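Local coordinates for protein polyisoprenyl-teichoic acid--peptidoglycan teichoic acid transferase TagV (Bacillus subtilis, PDB 6UF3) that belongs to the LytR-CpsA-Psr family and folds as an alpha/beta protein, with helices packed against a mixed beta-sheet, at residues K41-P46 with N82-P87; E75-V80 with I86-Y91; K183-A188 with I199-G204. All blocks are in the same frame, centred on the assembly; numbering follows the deposited sequence.

Contacts 1 and 2 lie on the same side of the chain's centre, with their own centres about 9 Å apart, and both use helix 72-84 beside the central mixed sheet. They share I86 and P87, and their side chains meet where I45 CD1 of contact 1 comes 4.0 Å from V80 CG2 of contact 2. Contact 3 is a surface contact, centred about 23 Å from the centre of contact 2. Even so, the two touch: K90 NZ forms a salt bridge with E203 OE2 at 3.0 Å, and K90 CB packs on I199 CG1 at 3.7 Å. Contacts 1 and 3 do not meet; their nearest atoms are about 12 Å apart.

Contact 1. Residues K41-P46 with N82-P87; sequences KMLSIP and NFLQIP
I45 and F83 bring the two backbones closest, their CA atoms 9.9 Å apart, so side chains alone bridge the distance between strand 39-44 and the last turn of helix 72-84. This is the sheet-to-helix layer of an alpha/beta fold: L43 and I45 point toward F83 and L84, while M42 and S44 face helix 158-177. L43 and L84 meet tip to tip, L43 CD2 lying 3.6 Å from L84 CD2 and 3.8 Å from L84 CD1. CG of L43 stands opposite the backbone N (chi1 169°), a first torsion that directs the end of this leucine at L84. I45 adds two looser touches, its CG2 approaching F83 CE2 at 4.3 Å and its CD1 the same distance from L84 CD1. All four side chains are buried and apolar, and no hydrogen bond crosses between the segments. F83 O, in the last turn, and Q85 O, just beyond it, accept from R250 NE and Q254 NE2 of helix 243-257. Q85 leaves the helix with positive phi, and its side chain folds back: NE2 donates to N82 O at 3.0 Å along a nearly straight N-H path (172°), with the acceptor close to the plane of the Q85 amide.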
loop_
_atom_site.group_PDB
_atom_site.type_symbol
_atom_site.label_atom_id
_atom_site.label_comp_id
_atom_site.label_asym_id
_atom_site.label_seq_id
_atom_site.Cartn_x
_atom_site.Cartn_y
_atom_site.Cartn_z
ATOM N N LYS A 41 7.745 -8.942 4.205
ATOM C CA LYS A 41 7.056 -9.409 3.010
ATOM C C LYS A 41 6.071 -8.332 2.581
ATOM O O LYS A 41 5.650 -7.513 3.402
ATOM C CB LYS A 41 6.328 -10.736 3.248
ATOM C CG LYS A 41 7.264 -11.816 3.756
ATOM C CD LYS A 41 6.683 -13.221 3.619
ATOM C CE LYS A 41 7.597 -14.242 4.254
ATOM N NZ LYS A 41 8.906 -14.379 3.551
ATOM N N MET A 42 5.742 -8.314 1.286
ATOM C CA MET A 42 4.894 -7.263 0.727
ATOM C C MET A 42 3.948 -7.843 -0.312
ATOM O O MET A 42 4.336 -8.710 -1.095
ATOM C CB MET A 42 5.733 -6.131 0.089
ATOM C CG MET A 42 4.867 -4.976 -0.467
ATOM S SD MET A 42 5.782 -3.640 -1.262
ATOM C CE MET A 42 6.792 -3.066 0.105
ATOM N N LEU A 43 2.706 -7.345 -0.316
ATOM C CA LEU A 43 1.678 -7.813 -1.229
ATOM C C LEU A 43 0.758 -6.649 -1.583
ATOM O O LEU A 43 0.187 -6.041 -0.680
ATOM C CB LEU A 43 0.889 -8.941 -0.557
ATOM C CG LEU A 43 -0.403 -9.491 -1.143
ATOM C CD1 LEU A 43 -0.095 -10.422 -2.310
ATOM C CD2 LEU A 43 -1.157 -10.209 -0.052
ATOM N N SER A 44 0.611 -6.324 -2.874
ATOM C CA SER A 44 -0.453 -5.385 -3.237
ATOM C C SER A 44 -1.713 -6.153 -3.594
ATOM O O SER A 44 -1.657 -7.299 -4.033
ATOM C CB SER A 44 -0.042 -4.464 -4.392
ATOM O OG SER A 44 0.270 -5.185 -5.569
ATOM N N ILE A 45 -2.856 -5.518 -3.378
ATOM C CA ILE A 45 -4.145 -6.110 -3.722
ATOM C C ILE A 45 -4.783 -5.262 -4.815
ATOM O O ILE A 45 -5.091 -4.087 -4.579
ATOM C CB ILE A 45 -5.081 -6.204 -2.509
ATOM C CG1 ILE A 45 -4.393 -6.929 -1.340
ATOM C CG2 ILE A 45 -6.372 -6.895 -2.929
ATOM C CD1 ILE A 45 -5.133 -6.763 0.009
ATOM N N PRO A 46 -5.022 -5.812 -6.011
ATOM C CA PRO A 46 -5.624 -5.022 -7.095
ATOM C C PRO A 46 -6.961 -4.433 -6.671
ATOM O O PRO A 46 -7.724 -5.067 -5.942
ATOM C CB PRO A 46 -5.797 -6.048 -8.225
ATOM C CG PRO A 46 -4.730 -7.075 -7.957
ATOM C CD PRO A 46 -4.597 -7.154 -6.464
ATOM N N ASN A 82 -10.083 -10.483 6.370
ATOM C CA ASN A 82 -10.826 -11.670 5.962
ATOM C C ASN A 82 -10.248 -12.279 4.689
ATOM O O ASN A 82 -10.185 -13.510 4.550
ATOM C CB ASN A 82 -12.293 -11.306 5.752
ATOM C CG ASN A 82 -13.017 -11.032 7.055
ATOM O OD1 ASN A 82 -12.448 -11.187 8.137
ATOM N ND2 ASN A 82 -14.288 -10.636 6.960
ATOM N N PHE A 83 -9.840 -11.432 3.747
ATOM C CA PHE A 83 -9.306 -11.908 2.477
ATOM C C PHE A 83 -7.981 -12.641 2.664
ATOM O O PHE A 83 -7.766 -13.709 2.070
ATOM C CB PHE A 83 -9.142 -10.724 1.526
ATOM C CG PHE A 83 -8.634 -11.099 0.172
ATOM C CD1 PHE A 83 -9.365 -11.927 -0.656
ATOM C CD2 PHE A 83 -7.420 -10.607 -0.282
ATOM C CE1 PHE A 83 -8.893 -12.267 -1.909
ATOM C CE2 PHE A 83 -6.947 -10.945 -1.533
ATOM C CZ PHE A 83 -7.684 -11.778 -2.344
ATOM N N LEU A 84 -7.083 -12.084 3.481
ATOM C CA LEU A 84 -5.756 -12.667 3.660
ATOM C C LEU A 84 -5.670 -13.599 4.855
ATOM O O LEU A 84 -4.622 -14.237 5.045
ATOM C CB LEU A 84 -4.700 -11.560 3.819
ATOM C CG LEU A 84 -4.547 -10.618 2.624
ATOM C CD1 LEU A 84 -3.500 -9.508 2.879
ATOM C CD2 LEU A 84 -4.244 -11.401 1.356
ATOM N N GLN A 85 -6.725 -13.671 5.670
ATOM C CA GLN A 85 -6.761 -14.524 6.853
ATOM C C GLN A 85 -5.558 -14.255 7.753
ATOM O O GLN A 85 -4.911 -15.167 8.262
ATOM C CB GLN A 85 -6.857 -16.000 6.466
ATOM C CG GLN A 85 -8.228 -16.371 5.957
ATOM C CD GLN A 85 -9.280 -16.287 7.040
ATOM O OE1 GLN A 85 -9.309 -17.110 7.955
ATOM N NE2 GLN A 85 -10.158 -15.297 6.938
ATOM N N ILE A 86 -5.259 -12.973 7.932
ATOM C CA ILE A 86 -4.249 -12.524 8.893
ATOM C C ILE A 86 -4.796 -11.312 9.623
ATOM O O ILE A 86 -5.693 -10.620 9.127
ATOM C CB ILE A 86 -2.904 -12.175 8.218
ATOM C CG1 ILE A 86 -3.074 -11.087 7.146
ATOM C CG2 ILE A 86 -2.215 -13.431 7.681
ATOM C CD1 ILE A 86 -1.792 -10.280 6.885
ATOM N N PRO A 87 -4.294 -11.043 10.820
ATOM C CA PRO A 87 -4.622 -9.772 11.468
ATOM C C PRO A 87 -3.852 -8.628 10.833
ATOM O O PRO A 87 -2.712 -8.786 10.387
ATOM C CB PRO A 87 -4.197 -9.998 12.924
ATOM C CG PRO A 87 -3.193 -11.072 12.871
ATOM C CD PRO A 87 -3.496 -11.929 11.685
#

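Contact 2. Residues E75-V80 with I86-Y91; sequences ETVETV and IPIDKY
V77 projects from helix 72-84 onto I88, the two side chains crossing obliquely where their CA atoms are 6.7 Å apart. Each methyl of V77 has its own target. CG1, placed opposite the backbone N by a chi1 of 167°, sits over the branch point of I88, 3.9 Å from both I88 CB and I88 CG2. CG2 is turned instead to Y91, whose CB lies 4.3 Å away. One turn further along the helix, V80 repeats the torsion of V77 and offers its CG1 to the other arm of I88, at 4.2 Å from I88 CG1 and equally far from I88 CD1; these side chains cross at about a right angle. I88 is thus divided between the valines, its CG2 branch meeting V77 and its longer branch V80. On the same helix T79 OG1 turns back to E75 O at 2.8 Å, and T79 N reaches that oxygen from the opposite face of the carbonyl plane; T79 OG1 is also bonded to A54 N. E81 OE2 accepts from I88 N in the connecting loop. The helix lies against one face of the mixed sheet, T76 touching strand 6-13 and V80 strand 25-34: the helix-on-sheet layering of an alpha/beta fold.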
loop_
_atom_site.group_PDB
_atom_site.type_symbol
_atom_site.label_atom_id
_atom_site.label_comp_id
_atom_site.label_asym_id
_atom_site.label_seq_id
_atom_site.Cartn_x
_atom_site.Cartn_y
_atom_site.Cartn_z
ATOM N N GLU A 75 -13.804 -0.753 7.641
ATOM C CA GLU A 75 -14.325 -1.766 6.725
ATOM C C GLU A 75 -13.232 -2.282 5.796
ATOM O O GLU A 75 -13.150 -3.490 5.541
ATOM C CB GLU A 75 -15.520 -1.199 5.950
ATOM C CG GLU A 75 -16.180 -2.162 4.988
ATOM C CD GLU A 75 -16.836 -3.358 5.661
ATOM O OE1 GLU A 75 -17.165 -3.288 6.854
ATOM O OE2 GLU A 75 -17.026 -4.388 4.984
ATOM N N THR A 76 -12.352 -1.396 5.313
ATOM C CA THR A 76 -11.260 -1.869 4.463
ATOM C C THR A 76 -10.326 -2.803 5.228
ATOM O O THR A 76 -9.946 -3.867 4.724
ATOM C CB THR A 76 -10.464 -0.686 3.903
ATOM O OG1 THR A 76 -11.316 0.094 3.066
ATOM C CG2 THR A 76 -9.317 -1.189 3.057
ATOM N N VAL A 77 -9.938 -2.413 6.447
ATOM C CA VAL A 77 -9.052 -3.242 7.261
ATOM C C VAL A 77 -9.663 -4.617 7.482
ATOM O O VAL A 77 -9.002 -5.645 7.297
ATOM C CB VAL A 77 -8.733 -2.558 8.599
ATOM C CG1 VAL A 77 -8.073 -3.564 9.549
ATOM C CG2 VAL A 77 -7.795 -1.353 8.374
ATOM N N GLU A 78 -10.934 -4.660 7.868
ATOM C CA GLU A 78 -11.547 -5.952 8.155
ATOM C C GLU A 78 -11.729 -6.781 6.889
ATOM O O GLU A 78 -11.608 -8.013 6.923
ATOM C CB GLU A 78 -12.889 -5.744 8.855
ATOM C CG GLU A 78 -13.241 -6.861 9.805
ATOM C CD GLU A 78 -14.673 -6.768 10.320
ATOM O OE1 GLU A 78 -15.383 -5.809 9.954
ATOM O OE2 GLU A 78 -15.080 -7.662 11.088
ATOM N N THR A 79 -12.030 -6.132 5.763
ATOM C CA THR A 79 -12.159 -6.867 4.512
ATOM C C THR A 79 -10.822 -7.475 4.090
ATOM O O THR A 79 -10.775 -8.627 3.640
ATOM C CB THR A 79 -12.723 -5.950 3.423
ATOM O OG1 THR A 79 -14.032 -5.519 3.814
ATOM C CG2 THR A 79 -12.827 -6.694 2.083
ATOM N N VAL A 80 -9.725 -6.735 4.280
ATOM C CA VAL A 80 -8.400 -7.275 3.978
ATOM C C VAL A 80 -8.039 -8.396 4.944
ATOM O O VAL A 80 -7.475 -9.423 4.538
ATOM C CB VAL A 80 -7.360 -6.137 3.994
ATOM C CG1 VAL A 80 -5.928 -6.715 3.960
ATOM C CG2 VAL A 80 -7.591 -5.226 2.809
ATOM N N ILE A 86 -5.259 -12.973 7.932
ATOM C CA ILE A 86 -4.249 -12.524 8.893
ATOM C C ILE A 86 -4.796 -11.312 9.623
ATOM O O ILE A 86 -5.693 -10.620 9.127
ATOM C CB ILE A 86 -2.904 -12.175 8.218
ATOM C CG1 ILE A 86 -3.074 -11.087 7.146
ATOM C CG2 ILE A 86 -2.215 -13.431 7.681
ATOM C CD1 ILE A 86 -1.792 -10.280 6.885
ATOM N N PRO A 87 -4.294 -11.043 10.820
ATOM C CA PRO A 87 -4.622 -9.772 11.468
ATOM C C PRO A 87 -3.852 -8.628 10.833
ATOM O O PRO A 87 -2.712 -8.786 10.387
ATOM C CB PRO A 87 -4.197 -9.998 12.924
ATOM C CG PRO A 87 -3.193 -11.072 12.871
ATOM C CD PRO A 87 -3.496 -11.929 11.685
ATOM N N ILE A 88 -4.486 -7.458 10.808
ATOM C CA ILE A 88 -3.869 -6.225 10.329
ATOM C C ILE A 88 -3.643 -5.365 11.570
ATOM O O ILE A 88 -4.577 -4.771 12.121
ATOM C CB ILE A 88 -4.731 -5.493 9.286
ATOM C CG1 ILE A 88 -4.784 -6.256 7.955
ATOM C CG2 ILE A 88 -4.231 -4.045 9.078
ATOM C CD1 ILE A 88 -3.415 -6.500 7.301
ATOM N N ASP A 89 -2.401 -5.302 12.038
ATOM C CA ASP A 89 -2.144 -4.639 13.310
ATOM C C ASP A 89 -2.113 -3.121 13.174
ATOM O O ASP A 89 -2.624 -2.406 14.046
ATOM C CB ASP A 89 -0.822 -5.162 13.889
ATOM C CG ASP A 89 -0.831 -6.673 14.044
ATOM O OD1 ASP A 89 -1.566 -7.184 14.921
ATOM O OD2 ASP A 89 -0.145 -7.356 13.260
ATOM N N LYS A 90 -1.502 -2.614 12.106
ATOM C CA LYS A 90 -1.301 -1.184 11.910
ATOM C C LYS A 90 -1.869 -0.777 10.563
ATOM O O LYS A 90 -1.920 -1.575 9.625
ATOM C CB LYS A 90 0.203 -0.798 11.960
ATOM C CG LYS A 90 0.863 -1.100 13.283
ATOM C CD LYS A 90 0.256 -0.231 14.398
ATOM C CE LYS A 90 1.087 -0.320 15.667
ATOM N NZ LYS A 90 0.600 0.547 16.782
ATOM N N TYR A 91 -2.281 0.483 10.465
ATOM C CA TYR A 91 -2.777 1.025 9.212
ATOM C C TYR A 91 -2.159 2.394 8.977
ATOM O O TYR A 91 -1.817 3.121 9.916
ATOM C CB TYR A 91 -4.327 1.128 9.180
ATOM C CG TYR A 91 -4.896 1.999 10.272
ATOM C CD1 TYR A 91 -5.039 3.369 10.096
ATOM C CD2 TYR A 91 -5.271 1.450 11.487
ATOM C CE1 TYR A 91 -5.543 4.167 11.106
ATOM C CE2 TYR A 91 -5.782 2.239 12.496
ATOM C CZ TYR A 91 -5.906 3.589 12.302
ATOM O OH TYR A 91 -6.409 4.358 13.319
#

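Contact 3. Residues K183-A188 with I199-G204; sequences KIDKIA and IRITEG
The contact belongs to a helix pair at the protein surface, helix 181-191 and the start of helix 201-210, with short strand 196-197 in the connection between them. A188 and I201 have the nearest CA atoms, 7.0 Å apart, and I201 supplies every close touch from the second helix. Its delta carbon CD1 reaches the backbone of the first helix, 3.6 Å from A188 O and 3.9 Å from A188 C. With chi1 at -74°, CG1 stands beside the backbone N of I201 and CG2 opposite it, which sends the two branches to different neighbours. CG2 comes 4.0 Å from D185 OD1, where the side chains cross at about a right angle; the carboxylate end of D185 bends nearer to the second helix than its CB direction suggests. These are van der Waals touches, and no hydrogen bond passes between the segments. A188 O, besides meeting CD1, accepts from S192 OG, and I201 rests on S192 as well. I201 is the first residue of its helix, just after R200 at the N-cap. Here the E203 side chain accepts from the backbone of the N-cap residue: R200 N donates to E203 OE1 at 2.8 Å with an N-H...O angle of 173°, approaching the oxygen on its anti side and 25° out of the carboxylate plane. G204 N then bonds to R200 O at 3.0 Å, in the first helical turn. The other carboxylate oxygen, E203 OE2, is engaged by K90 of strand 90-94, so the same carboxylate serves the helix start and the sheet. Farther along the pair, I184 and D185 both pack on L205 of helix 201-210, and I184 also touches Q208.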
loop_
_atom_site.group_PDB
_atom_site.type_symbol
_atom_site.label_atom_id
_atom_site.label_comp_id
_atom_site.label_asym_id
_atom_site.label_seq_id
_atom_site.Cartn_x
_atom_site.Cartn_y
_atom_site.Cartn_z
ATOM N N LYS A 183 17.758 13.538 13.439
ATOM C CA LYS A 183 17.230 13.950 12.144
ATOM C C LYS A 183 16.079 13.055 11.711
ATOM O O LYS A 183 15.071 13.540 11.184
ATOM C CB LYS A 183 18.346 13.925 11.101
ATOM C CG LYS A 183 17.888 14.135 9.675
ATOM C CD LYS A 183 19.079 14.147 8.737
ATOM C CE LYS A 183 20.089 15.203 9.151
ATOM N NZ LYS A 183 21.495 14.704 9.073
ATOM N N ILE A 184 16.214 11.743 11.916
ATOM C CA ILE A 184 15.128 10.831 11.573
ATOM C C ILE A 184 13.887 11.152 12.392
ATOM O O ILE A 184 12.767 11.128 11.873
ATOM C CB ILE A 184 15.567 9.366 11.763
ATOM C CG1 ILE A 184 16.621 8.979 10.724
ATOM C CG2 ILE A 184 14.369 8.423 11.669
ATOM C CD1 ILE A 184 17.589 7.922 11.213
ATOM N N ASP A 185 14.066 11.459 13.681
ATOM C CA ASP A 185 12.934 11.821 14.532
ATOM C C ASP A 185 12.174 13.007 13.956
ATOM O O ASP A 185 10.943 12.971 13.824
ATOM C CB ASP A 185 13.420 12.130 15.954
ATOM C CG ASP A 185 12.276 12.253 16.967
ATOM O OD1 ASP A 185 11.144 12.619 16.583
ATOM O OD2 ASP A 185 12.518 11.987 18.166
ATOM N N LYS A 186 12.893 14.071 13.600
ATOM C CA LYS A 186 12.180 15.260 13.135
ATOM C C LYS A 186 11.576 15.047 11.744
ATOM O O LYS A 186 10.456 15.501 11.471
ATOM C CB LYS A 186 13.092 16.483 13.164
ATOM C CG LYS A 186 13.548 16.837 14.580
ATOM C CD LYS A 186 13.038 18.205 15.016
ATOM C CE LYS A 186 11.545 18.364 14.729
ATOM N NZ LYS A 186 10.991 19.621 15.322
ATOM N N ILE A 187 12.277 14.334 10.858
ATOM C CA ILE A 187 11.720 14.055 9.535
ATOM C C ILE A 187 10.478 13.181 9.655
ATOM O O ILE A 187 9.508 13.355 8.914
ATOM C CB ILE A 187 12.785 13.411 8.623
ATOM C CG1 ILE A 187 14.000 14.326 8.483
ATOM C CG2 ILE A 187 12.197 13.103 7.258
ATOM C CD1 ILE A 187 13.891 15.356 7.384
ATOM N N ALA A 188 10.478 12.233 10.599
ATOM C CA ALA A 188 9.330 11.350 10.770
ATOM C C ALA A 188 8.155 12.081 11.401
ATOM O O ALA A 188 6.995 11.795 11.082
ATOM C CB ALA A 188 9.727 10.143 11.618
ATOM N N ILE A 199 0.259 4.084 13.949
ATOM C CA ILE A 199 1.680 3.929 14.235
ATOM C C ILE A 199 2.139 5.191 14.944
ATOM O O ILE A 199 1.934 6.295 14.437
ATOM C CB ILE A 199 2.491 3.704 12.952
ATOM C CG1 ILE A 199 1.977 2.469 12.212
ATOM C CG2 ILE A 199 3.992 3.578 13.284
ATOM C CD1 ILE A 199 2.722 2.229 10.892
ATOM N N ARG A 200 2.750 5.030 16.112
ATOM C CA ARG A 200 3.243 6.161 16.878
ATOM C C ARG A 200 4.647 6.522 16.424
ATOM O O ARG A 200 5.341 5.729 15.789
ATOM C CB ARG A 200 3.236 5.850 18.373
ATOM C CG ARG A 200 1.911 6.149 19.038
ATOM C CD ARG A 200 1.446 4.989 19.889
ATOM N NE ARG A 200 0.150 5.263 20.506
ATOM C CZ ARG A 200 -0.247 4.763 21.671
ATOM N NH1 ARG A 200 -1.445 5.070 22.154
ATOM N NH2 ARG A 200 0.555 3.955 22.353
ATOM N N ILE A 201 5.044 7.755 16.729
ATOM C CA ILE A 201 6.377 8.212 16.343
ATOM C C ILE A 201 7.445 7.298 16.932
ATOM O O ILE A 201 8.381 6.886 16.236
ATOM C CB ILE A 201 6.574 9.676 16.768
ATOM C CG1 ILE A 201 5.776 10.602 15.849
ATOM C CG2 ILE A 201 8.055 10.034 16.778
ATOM C CD1 ILE A 201 6.174 10.519 14.387
ATOM N N THR A 202 7.303 6.943 18.212
ATOM C CA THR A 202 8.280 6.074 18.861
ATOM C C THR A 202 8.348 4.711 18.183
ATOM O O THR A 202 9.433 4.139 18.031
ATOM C CB THR A 202 7.945 5.914 20.343
ATOM O OG1 THR A 202 6.561 5.565 20.480
ATOM C CG2 THR A 202 8.205 7.205 21.087
ATOM N N GLU A 203 7.202 4.177 17.752
ATOM C CA GLU A 203 7.217 2.903 17.044
ATOM C C GLU A 203 7.938 3.025 15.712
ATOM O O GLU A 203 8.686 2.120 15.314
ATOM C CB GLU A 203 5.792 2.407 16.822
ATOM C CG GLU A 203 5.068 2.050 18.088
ATOM C CD GLU A 203 3.620 1.690 17.808
ATOM O OE1 GLU A 203 3.011 2.355 16.945
ATOM O OE2 GLU A 203 3.109 0.741 18.436
ATOM N N GLY A 204 7.719 4.131 15.005
ATOM C CA GLY A 204 8.394 4.326 13.732
ATOM C C GLY A 204 9.897 4.472 13.890
ATOM O O GLY A 204 10.668 3.937 13.090
#